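Abietadiene synthase, chloroplastic (Abies grandis, PDB 3S9V) belongs to the plant terpene synthase family, being a large, predominantly helical chloroplast enzyme that includes a metal-binding domain. Local coordinates at residues A[427-432]-A[754-759]; A[512-517]-A[748-753]; A[637-642]-A[677-682]. One frame throughout, in Å; residues are numbered along the deposited sequence.

Contact 1 of 3, residues A[427-432]-A[754-759]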
loop_
_atom_site.group_PDB
_atom_site.type_symbol
_atom_site.label_atom_id
_atom_site.label_comp_id
_atom_site.label_asym_id
_atom_site.label_seq_id
_atom_site.Cartn_x
_atom_site.Cartn_y
_atom_site.Cartn_z
ATOM N N LYS A 427 -9.539 5.036 5.813
ATOM C CA LYS A 427 -9.372 5.077 7.263
ATOM C C LYS A 427 -7.909 4.999 7.659
ATOM O O LYS A 427 -7.586 4.956 8.844
ATOM C CB LYS A 427 -10.096 3.907 7.933
ATOM C CG LYS A 427 -11.581 3.832 7.693
ATOM C CD LYS A 427 -12.160 2.664 8.466
ATOM C CE LYS A 427 -13.619 2.449 8.141
ATOM N NZ LYS A 427 -14.177 1.311 8.924
ATOM N N SER A 428 -7.029 4.973 6.670
ATOM C CA SER A 428 -5.607 4.869 6.934
ATOM C C SER A 428 -4.868 6.211 6.860
ATOM O O SER A 428 -4.705 6.782 5.781
ATOM C CB SER A 428 -4.987 3.875 5.953
ATOM O OG SER A 428 -3.600 3.716 6.205
ATOM N N MET A 429 -4.425 6.706 8.015
ATOM C CA MET A 429 -3.686 7.966 8.075
ATOM C C MET A 429 -2.203 7.632 7.888
ATOM O O MET A 429 -1.708 6.648 8.436
ATOM C CB MET A 429 -3.905 8.657 9.428
ATOM C CG MET A 429 -5.362 8.666 9.922
ATOM S SD MET A 429 -6.558 9.323 8.731
ATOM C CE MET A 429 -5.797 10.914 8.381
ATOM N N PRO A 430 -1.477 8.452 7.115
ATOM C CA PRO A 430 -0.048 8.264 6.830
ATOM C C PRO A 430 0.858 7.812 7.982
ATOM O O PRO A 430 1.604 6.835 7.835
ATOM C CB PRO A 430 0.368 9.620 6.264
ATOM C CG PRO A 430 -0.861 10.058 5.539
ATOM C CD PRO A 430 -1.964 9.713 6.526
ATOM N N ARG A 431 0.814 8.503 9.117
ATOM C CA ARG A 431 1.673 8.116 10.236
ATOM C C ARG A 431 1.311 6.742 10.792
ATOM O O ARG A 431 2.193 5.937 11.098
ATOM C CB ARG A 431 1.616 9.158 11.358
ATOM C CG ARG A 431 2.252 10.500 11.012
ATOM C CD ARG A 431 3.780 10.422 10.934
ATOM N NE ARG A 431 4.245 9.965 9.630
ATOM C CZ ARG A 431 5.521 9.765 9.318
ATOM N NH1 ARG A 431 6.478 9.973 10.220
ATOM N NH2 ARG A 431 5.845 9.380 8.094
ATOM N N LEU A 432 0.018 6.465 10.920
ATOM C CA LEU A 432 -0.412 5.173 11.448
ATOM C C LEU A 432 -0.032 4.023 10.509
ATOM O O LEU A 432 0.387 2.953 10.971
ATOM C CB LEU A 432 -1.920 5.190 11.707
ATOM C CG LEU A 432 -2.330 6.218 12.768
ATOM C CD1 LEU A 432 -3.842 6.212 12.968
ATOM C CD2 LEU A 432 -1.617 5.884 14.076
ATOM N N MET A 754 -12.085 11.663 9.973
ATOM C CA MET A 754 -13.441 11.411 10.455
ATOM C C MET A 754 -13.836 9.944 10.242
ATOM O O MET A 754 -14.486 9.333 11.088
ATOM C CB MET A 754 -14.436 12.338 9.755
ATOM C CG MET A 754 -14.299 13.817 10.133
ATOM S SD MET A 754 -14.690 14.193 11.868
ATOM C CE MET A 754 -16.488 14.085 11.826
ATOM N N GLN A 755 -13.449 9.381 9.106
ATOM C CA GLN A 755 -13.753 7.989 8.840
ATOM C C GLN A 755 -13.092 7.132 9.929
ATOM O O GLN A 755 -13.641 6.119 10.347
ATOM C CB GLN A 755 -13.223 7.581 7.466
ATOM C CG GLN A 755 -14.005 8.145 6.292
ATOM C CD GLN A 755 -15.464 7.766 6.348
ATOM O OE1 GLN A 755 -15.801 6.621 6.623
ATOM N NE2 GLN A 755 -16.339 8.723 6.080
ATOM N N LEU A 756 -11.916 7.552 10.395
ATOM C CA LEU A 756 -11.197 6.813 11.429
ATOM C C LEU A 756 -11.813 6.989 12.823
ATOM O O LEU A 756 -12.052 6.012 13.534
ATOM C CB LEU A 756 -9.723 7.234 11.466
ATOM C CG LEU A 756 -8.862 6.533 12.530
ATOM C CD1 LEU A 756 -8.766 5.040 12.227
ATOM C CD2 LEU A 756 -7.475 7.146 12.558
ATOM N N PHE A 757 -12.082 8.228 13.214
ATOM C CA PHE A 757 -12.649 8.462 14.530
ATOM C C PHE A 757 -14.035 7.870 14.706
ATOM O O PHE A 757 -14.380 7.434 15.796
ATOM C CB PHE A 757 -12.707 9.962 14.844
ATOM C CG PHE A 757 -11.384 10.560 15.236
ATOM C CD1 PHE A 757 -11.303 11.889 15.635
ATOM C CD2 PHE A 757 -10.220 9.799 15.213
ATOM C CE1 PHE A 757 -10.085 12.454 16.005
ATOM C CE2 PHE A 757 -9.002 10.352 15.581
ATOM C CZ PHE A 757 -8.935 11.684 15.978
ATOM N N TYR A 758 -14.826 7.852 13.641
ATOM C CA TYR A 758 -16.188 7.335 13.722
ATOM C C TYR A 758 -16.395 6.062 12.920
ATOM O O TYR A 758 -17.503 5.780 12.470
ATOM C CB TYR A 758 -17.172 8.408 13.245
ATOM C CG TYR A 758 -17.114 9.680 14.058
ATOM C CD1 TYR A 758 -17.742 9.774 15.302
ATOM C CD2 TYR A 758 -16.392 10.781 13.602
ATOM C CE1 TYR A 758 -17.649 10.943 16.075
ATOM C CE2 TYR A 758 -16.290 11.942 14.359
ATOM C CZ TYR A 758 -16.917 12.020 15.591
ATOM O OH TYR A 758 -16.797 13.179 16.326
ATOM N N MET A 759 -15.331 5.288 12.753
ATOM C CA MET A 759 -15.418 4.050 11.993
ATOM C C MET A 759 -16.328 3.012 12.642
ATOM O O MET A 759 -16.564 3.030 13.854
ATOM C CB MET A 759 -14.020 3.451 11.781
ATOM C CG MET A 759 -13.307 2.986 13.041
ATOM S SD MET A 759 -11.638 2.381 12.670
ATOM C CE MET A 759 -12.022 0.817 11.870
#
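Gln755 meets Lys427 through aliphatic carbon alone: its CB lies 4.1 Å from Lys427 CG, the two side chains crossing at about a right angle. Lysine suits this place because its methylene chain is long and apolar while the ammonium is carried past it to Met759. Leu756 comes next and divides its two methyls among three partners. Its CG is anti to the backbone N (chi1 179°), which carries the fork out from the helix toward the 427-432 segment. CD1 packs against the Lys427 carbonyl, 3.6 Å from O, a van der Waals contact. CD2 is shared by two apolar groups. Met429 CG approaches it at 3.7 Å, and Leu432 CD1 meets it tip to tip at 3.8 Å. A branched leucine can serve all three at once, and the pliant Met429, at the N-cap position of helix 430-440, bends its chain on toward Glu749 and Ile753. At Tyr758 the chain leaves helical geometry, and Met759 beyond it faces Lys427. The extended lysine lays its end across that methionine: Lys427 NZ is 3.6 Å from Met759 CB and 3.7 Å from Met759 CE. No hydrogen bond joins the two segments; the Met759 carbonyl is instead bonded by Lys685 of helix 669-693. The arrangement is the C-terminal end of helix 741-757 packed against the residues leading into helix 430-440 and its first turn, within the all-helical architecture of plant terpene synthases.

Contact 2 of 3, residues A[512-517]-A[748-753]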
loop_
_atom_site.group_PDB
_atom_site.type_symbol
_atom_site.label_atom_id
_atom_site.label_comp_id
_atom_site.label_asym_id
_atom_site.label_seq_id
_atom_site.Cartn_x
_atom_site.Cartn_y
_atom_site.Cartn_z
ATOM N N ALA A 512 -1.462 16.043 12.852
ATOM C CA ALA A 512 -0.164 15.420 13.062
ATOM C C ALA A 512 -0.082 14.070 12.360
ATOM O O ALA A 512 0.980 13.648 11.932
ATOM C CB ALA A 512 0.098 15.251 14.563
ATOM N N SER A 513 -1.214 13.398 12.238
ATOM C CA SER A 513 -1.246 12.095 11.600
ATOM C C SER A 513 -1.110 12.141 10.075
ATOM O O SER A 513 -0.717 11.137 9.469
ATOM C CB SER A 513 -2.540 11.366 11.963
ATOM O OG SER A 513 -3.617 11.823 11.156
ATOM N N PHE A 514 -1.429 13.276 9.446
ATOM C CA PHE A 514 -1.325 13.353 7.988
ATOM C C PHE A 514 -0.415 14.430 7.400
ATOM O O PHE A 514 0.248 14.174 6.399
ATOM C CB PHE A 514 -2.726 13.397 7.339
ATOM C CG PHE A 514 -3.535 14.629 7.665
ATOM C CD1 PHE A 514 -3.342 15.816 6.962
ATOM C CD2 PHE A 514 -4.513 14.590 8.657
ATOM C CE1 PHE A 514 -4.116 16.957 7.238
ATOM C CE2 PHE A 514 -5.293 15.717 8.944
ATOM C CZ PHE A 514 -5.092 16.904 8.233
ATOM N N ILE A 515 -0.377 15.626 7.983
ATOM C CA ILE A 515 0.531 16.675 7.483
ATOM C C ILE A 515 1.602 16.830 8.547
ATOM O O ILE A 515 1.731 17.861 9.202
ATOM C CB ILE A 515 -0.175 18.042 7.249
ATOM C CG1 ILE A 515 -1.004 18.443 8.472
ATOM C CG2 ILE A 515 -1.029 17.969 5.996
ATOM C CD1 ILE A 515 -1.476 19.895 8.441
ATOM N N PHE A 516 2.369 15.760 8.688
ATOM C CA PHE A 516 3.433 15.612 9.666
ATOM C C PHE A 516 4.772 16.309 9.420
ATOM O O PHE A 516 5.513 16.548 10.369
ATOM C CB PHE A 516 3.686 14.124 9.832
ATOM C CG PHE A 516 4.042 13.437 8.542
ATOM C CD1 PHE A 516 5.363 13.325 8.140
ATOM C CD2 PHE A 516 3.043 12.937 7.706
ATOM C CE1 PHE A 516 5.688 12.726 6.929
ATOM C CE2 PHE A 516 3.358 12.339 6.493
ATOM C CZ PHE A 516 4.683 12.234 6.104
ATOM N N GLU A 517 5.096 16.616 8.169
ATOM C CA GLU A 517 6.384 17.242 7.864
ATOM C C GLU A 517 6.722 18.438 8.755
ATOM O O GLU A 517 5.846 19.236 9.093
ATOM C CB GLU A 517 6.450 17.682 6.392
ATOM C CG GLU A 517 6.341 16.565 5.346
ATOM C CD GLU A 517 4.901 16.225 4.967
ATOM O OE1 GLU A 517 4.642 15.991 3.762
ATOM O OE2 GLU A 517 4.032 16.188 5.865
ATOM N N PHE A 748 -8.726 15.952 1.665
ATOM C CA PHE A 748 -8.922 14.503 1.702
ATOM C C PHE A 748 -8.578 13.831 3.037
ATOM O O PHE A 748 -9.266 12.915 3.482
ATOM C CB PHE A 748 -8.110 13.859 0.572
ATOM C CG PHE A 748 -8.464 12.425 0.313
ATOM C CD1 PHE A 748 -9.670 12.090 -0.280
ATOM C CD2 PHE A 748 -7.593 11.406 0.675
ATOM C CE1 PHE A 748 -10.004 10.762 -0.508
ATOM C CE2 PHE A 748 -7.924 10.073 0.452
ATOM C CZ PHE A 748 -9.126 9.756 -0.140
ATOM N N GLU A 749 -7.502 14.278 3.672
ATOM C CA GLU A 749 -7.086 13.707 4.948
ATOM C C GLU A 749 -8.048 14.082 6.065
ATOM O O GLU A 749 -8.256 13.309 7.002
ATOM C CB GLU A 749 -5.682 14.179 5.313
ATOM C CG GLU A 749 -4.594 13.726 4.348
ATOM C CD GLU A 749 -4.529 12.218 4.202
ATOM O OE1 GLU A 749 -4.673 11.513 5.221
ATOM O OE2 GLU A 749 -4.324 11.737 3.070
ATOM N N THR A 750 -8.624 15.276 5.979
ATOM C CA THR A 750 -9.568 15.700 6.995
ATOM C C THR A 750 -10.778 14.757 6.936
ATOM O O THR A 750 -11.298 14.360 7.972
ATOM C CB THR A 750 -9.990 17.182 6.800
ATOM O OG1 THR A 750 -8.881 18.041 7.111
ATOM C CG2 THR A 750 -11.141 17.535 7.712
ATOM N N ALA A 751 -11.211 14.373 5.733
ATOM C CA ALA A 751 -12.338 13.440 5.609
ATOM C C ALA A 751 -11.936 12.082 6.207
ATOM O O ALA A 751 -12.718 11.450 6.914
ATOM C CB ALA A 751 -12.751 13.268 4.128
ATOM N N ARG A 752 -10.708 11.649 5.935
ATOM C CA ARG A 752 -10.222 10.372 6.451
ATOM C C ARG A 752 -10.199 10.332 7.971
ATOM O O ARG A 752 -10.608 9.342 8.577
ATOM C CB ARG A 752 -8.820 10.082 5.924
ATOM C CG ARG A 752 -8.739 10.038 4.414
ATOM C CD ARG A 752 -7.302 9.911 3.949
ATOM N NE ARG A 752 -6.912 8.527 3.748
ATOM C CZ ARG A 752 -5.725 8.155 3.285
ATOM N NH1 ARG A 752 -4.813 9.070 2.989
ATOM N NH2 ARG A 752 -5.464 6.871 3.085
ATOM N N ILE A 753 -9.709 11.404 8.583
ATOM C CA ILE A 753 -9.652 11.475 10.033
ATOM C C ILE A 753 -11.028 11.171 10.618
ATOM O O ILE A 753 -11.128 10.486 11.630
ATOM C CB ILE A 753 -9.159 12.870 10.511
ATOM C CG1 ILE A 753 -7.635 12.894 10.527
ATOM C CG2 ILE A 753 -9.671 13.175 11.911
ATOM C CD1 ILE A 753 -7.022 11.868 11.482
#
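Thr750 OG1, which lies 4.1 Å from Phe514 CZ, is held by two hydrogen-bonding partners, the Leu746 carbonyl one turn back in its own helix and the Tyr527 hydroxyl. The threonine can therefore sit beside a phenyl ring without leaving its hydroxyl unsatisfied. The ring itself rests chiefly on Glu749. Glu749 CB lies over one face, 3.4 Å from the centroid of the Phe514 ring and 20° off its normal, a close CH-pi contact displaced toward the CG side. For Phe514, chi1 65° brings the ring to helix 741-757, and chi2 82° turns its face onto the glutamate stem. At the ring edge, Ile753 CG1 is 4.0 Å from Phe514 CE2, while Ile753 CD1 reaches Ser513 OG at 3.4 Å; that hydroxyl is bonded to the Ser510 carbonyl. A glutamate works here because its apolar stem covers the phenyl ring while one carboxylate oxygen, OE2, bonds Arg752 and the other, OE1, stays near Phe514 CB. Arg752 NH1 donates to Glu749 OE2 over 2.7 Å, within the guanidinium plane and onto the syn lone pair, although the bond is bent. This salt bridge, with the bond from Arg752 NH2 to the Trp425 carbonyl, probably helps to offset buried charge. The C-terminal part of helix 504-514 thus rests on helix 741-757, with Pro430 of helix 430-440 also touching Phe514 and Glu749, and Met674 of helix 669-693 reaching Thr750.

Contact 3 of 3, residues A[637-642]-A[677-682]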
loop_
_atom_site.group_PDB
_atom_site.type_symbol
_atom_site.label_atom_id
_atom_site.label_comp_id
_atom_site.label_asym_id
_atom_site.label_seq_id
_atom_site.Cartn_x
_atom_site.Cartn_y
_atom_site.Cartn_z
ATOM N N VAL A 637 -22.101 21.457 6.529
ATOM C CA VAL A 637 -21.333 22.632 6.916
ATOM C C VAL A 637 -21.165 22.730 8.436
ATOM O O VAL A 637 -20.087 23.063 8.927
ATOM C CB VAL A 637 -22.003 23.927 6.398
ATOM C CG1 VAL A 637 -21.272 25.129 6.929
ATOM C CG2 VAL A 637 -21.996 23.942 4.874
ATOM N N SER A 638 -22.225 22.426 9.179
ATOM C CA SER A 638 -22.157 22.501 10.637
ATOM C C SER A 638 -21.102 21.554 11.205
ATOM O O SER A 638 -20.581 21.801 12.286
ATOM C CB SER A 638 -23.513 22.176 11.269
ATOM O OG SER A 638 -23.771 20.788 11.205
ATOM N N ILE A 639 -20.794 20.478 10.484
ATOM C CA ILE A 639 -19.791 19.522 10.948
ATOM C C ILE A 639 -18.427 20.222 11.079
ATOM O O ILE A 639 -17.504 19.701 11.690
ATOM C CB ILE A 639 -19.728 18.267 9.999
ATOM C CG1 ILE A 639 -18.934 17.148 10.669
ATOM C CG2 ILE A 639 -19.156 18.638 8.637
ATOM C CD1 ILE A 639 -19.536 16.676 11.998
ATOM N N ALA A 640 -18.331 21.409 10.485
ATOM C CA ALA A 640 -17.157 22.285 10.546
ATOM C C ALA A 640 -15.817 21.894 9.931
ATOM O O ALA A 640 -14.820 22.576 10.167
ATOM C CB ALA A 640 -16.932 22.718 11.995
ATOM N N LEU A 641 -15.767 20.831 9.139
ATOM C CA LEU A 641 -14.500 20.450 8.521
ATOM C C LEU A 641 -14.059 21.511 7.511
ATOM O O LEU A 641 -12.868 21.810 7.389
ATOM C CB LEU A 641 -14.625 19.091 7.832
ATOM C CG LEU A 641 -15.050 17.958 8.774
ATOM C CD1 LEU A 641 -15.116 16.655 8.001
ATOM C CD2 LEU A 641 -14.065 17.855 9.935
ATOM N N GLY A 642 -15.022 22.090 6.797
ATOM C CA GLY A 642 -14.688 23.109 5.821
ATOM C C GLY A 642 -13.935 24.283 6.441
ATOM O O GLY A 642 -12.946 24.753 5.883
ATOM N N THR A 677 -19.218 13.594 3.662
ATOM C CA THR A 677 -18.776 12.322 4.230
ATOM C C THR A 677 -18.510 12.408 5.736
ATOM O O THR A 677 -18.799 11.462 6.476
ATOM C CB THR A 677 -17.499 11.771 3.538
ATOM O OG1 THR A 677 -16.407 12.679 3.731
ATOM C CG2 THR A 677 -17.750 11.560 2.049
ATOM N N GLY A 678 -17.964 13.533 6.186
ATOM C CA GLY A 678 -17.680 13.685 7.602
ATOM C C GLY A 678 -18.973 13.681 8.391
ATOM O O GLY A 678 -19.103 12.994 9.409
ATOM N N ARG A 679 -19.945 14.445 7.914
ATOM C CA ARG A 679 -21.236 14.519 8.575
ATOM C C ARG A 679 -21.919 13.160 8.693
ATOM O O ARG A 679 -22.412 12.797 9.757
ATOM C CB ARG A 679 -22.180 15.434 7.807
ATOM C CG ARG A 679 -23.564 15.528 8.438
ATOM C CD ARG A 679 -23.530 16.591 9.502
ATOM N NE ARG A 679 -23.617 16.073 10.852
ATOM C CZ ARG A 679 -23.338 16.786 11.940
ATOM N NH1 ARG A 679 -23.455 16.230 13.137
ATOM N NH2 ARG A 679 -22.925 18.046 11.835
ATOM N N LEU A 680 -21.969 12.425 7.590
ATOM C CA LEU A 680 -22.635 11.126 7.580
ATOM C C LEU A 680 -21.986 10.056 8.457
ATOM O O LEU A 680 -22.692 9.306 9.137
ATOM C CB LEU A 680 -22.758 10.602 6.143
ATOM C CG LEU A 680 -23.554 11.474 5.162
ATOM C CD1 LEU A 680 -23.703 10.754 3.829
ATOM C CD2 LEU A 680 -24.922 11.772 5.740
ATOM N N VAL A 681 -20.659 9.965 8.448
ATOM C CA VAL A 681 -20.016 8.951 9.269
ATOM C C VAL A 681 -20.284 9.281 10.729
ATOM O O VAL A 681 -20.593 8.399 11.524
ATOM C CB VAL A 681 -18.489 8.870 9.018
ATOM C CG1 VAL A 681 -17.772 10.078 9.611
ATOM C CG2 VAL A 681 -17.948 7.574 9.614
ATOM N N ASN A 682 -20.194 10.566 11.056
ATOM C CA ASN A 682 -20.433 11.059 12.407
ATOM C C ASN A 682 -21.858 10.733 12.864
ATOM O O ASN A 682 -22.069 10.278 13.991
ATOM C CB ASN A 682 -20.195 12.577 12.437
ATOM C CG ASN A 682 -20.401 13.189 13.818
ATOM O OD1 ASN A 682 -21.511 13.203 14.343
ATOM N ND2 ASN A 682 -19.324 13.707 14.408
#
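Ile639 and Arg679 carry most of the contact, an apolar branch lying over a flat cationic group. Ile639 CD1 sits 3.6 Å above one face of the Arg679 guanidinium, toward its rim, and is 3.7 Å from NH2. Its CG1 is anti to the backbone N (chi1 -167°), which sends the longer branch toward helix 669-693; the same CD1 also reaches Asn682 ND2 at 3.8 Å. Arginine suits the spot because its faces accept hydrocarbon while its N-H groups, directed in the plane, stay available for polar partners. Purely apolar packing is added by Leu641, whose CD1 lies 3.9 Å from Gly678 CA: with no side chain on the glycine, the leucine methyl can come right down to the helix backbone. Ser638 OG stands 2.9 Å from Arg679 NH2, but the angle is too poor for a hydrogen bond. The serine hydroxyl is bonded instead to Glu616 and to the Ala635 carbonyl. The segment 637-642 spans a break between two helices, as in helix G of class I terpene synthases, while Asn682 and Asp683 are consistent, by sequence, with the start of the family's second metal-binding motif. The chemistry suggests that the join rests mostly on van der Waals contact: the salt bridge from Arg679 NE to Asp683 stays within helix 669-693, while a weak bond from NH2 reaches the Ala635 carbonyl.

Overall arrangement
Contact 2 is wholly buried, whereas contacts 1 and 3, though mainly buried, include partly exposed residues. Contacts 1 and 2 share helix 741-757, meeting it on successive turns, and their centres are about 8 Å apart; the probable bond from Arg431 N to Ser513 O (3.1 Å) ties their other segments together. Contact 3 lies about 15 Å from the centres of both, farther from the middle of the chain, and touches the same helix through Leu641 and Val681. Contact 1 is apolar apart from a lysine end, contact 2 sets an aromatic ring on a salt-bridged glutamate, and contact 3 lays aliphatic carbon on a guanidinium beside what is probably the family's second metal-binding motif.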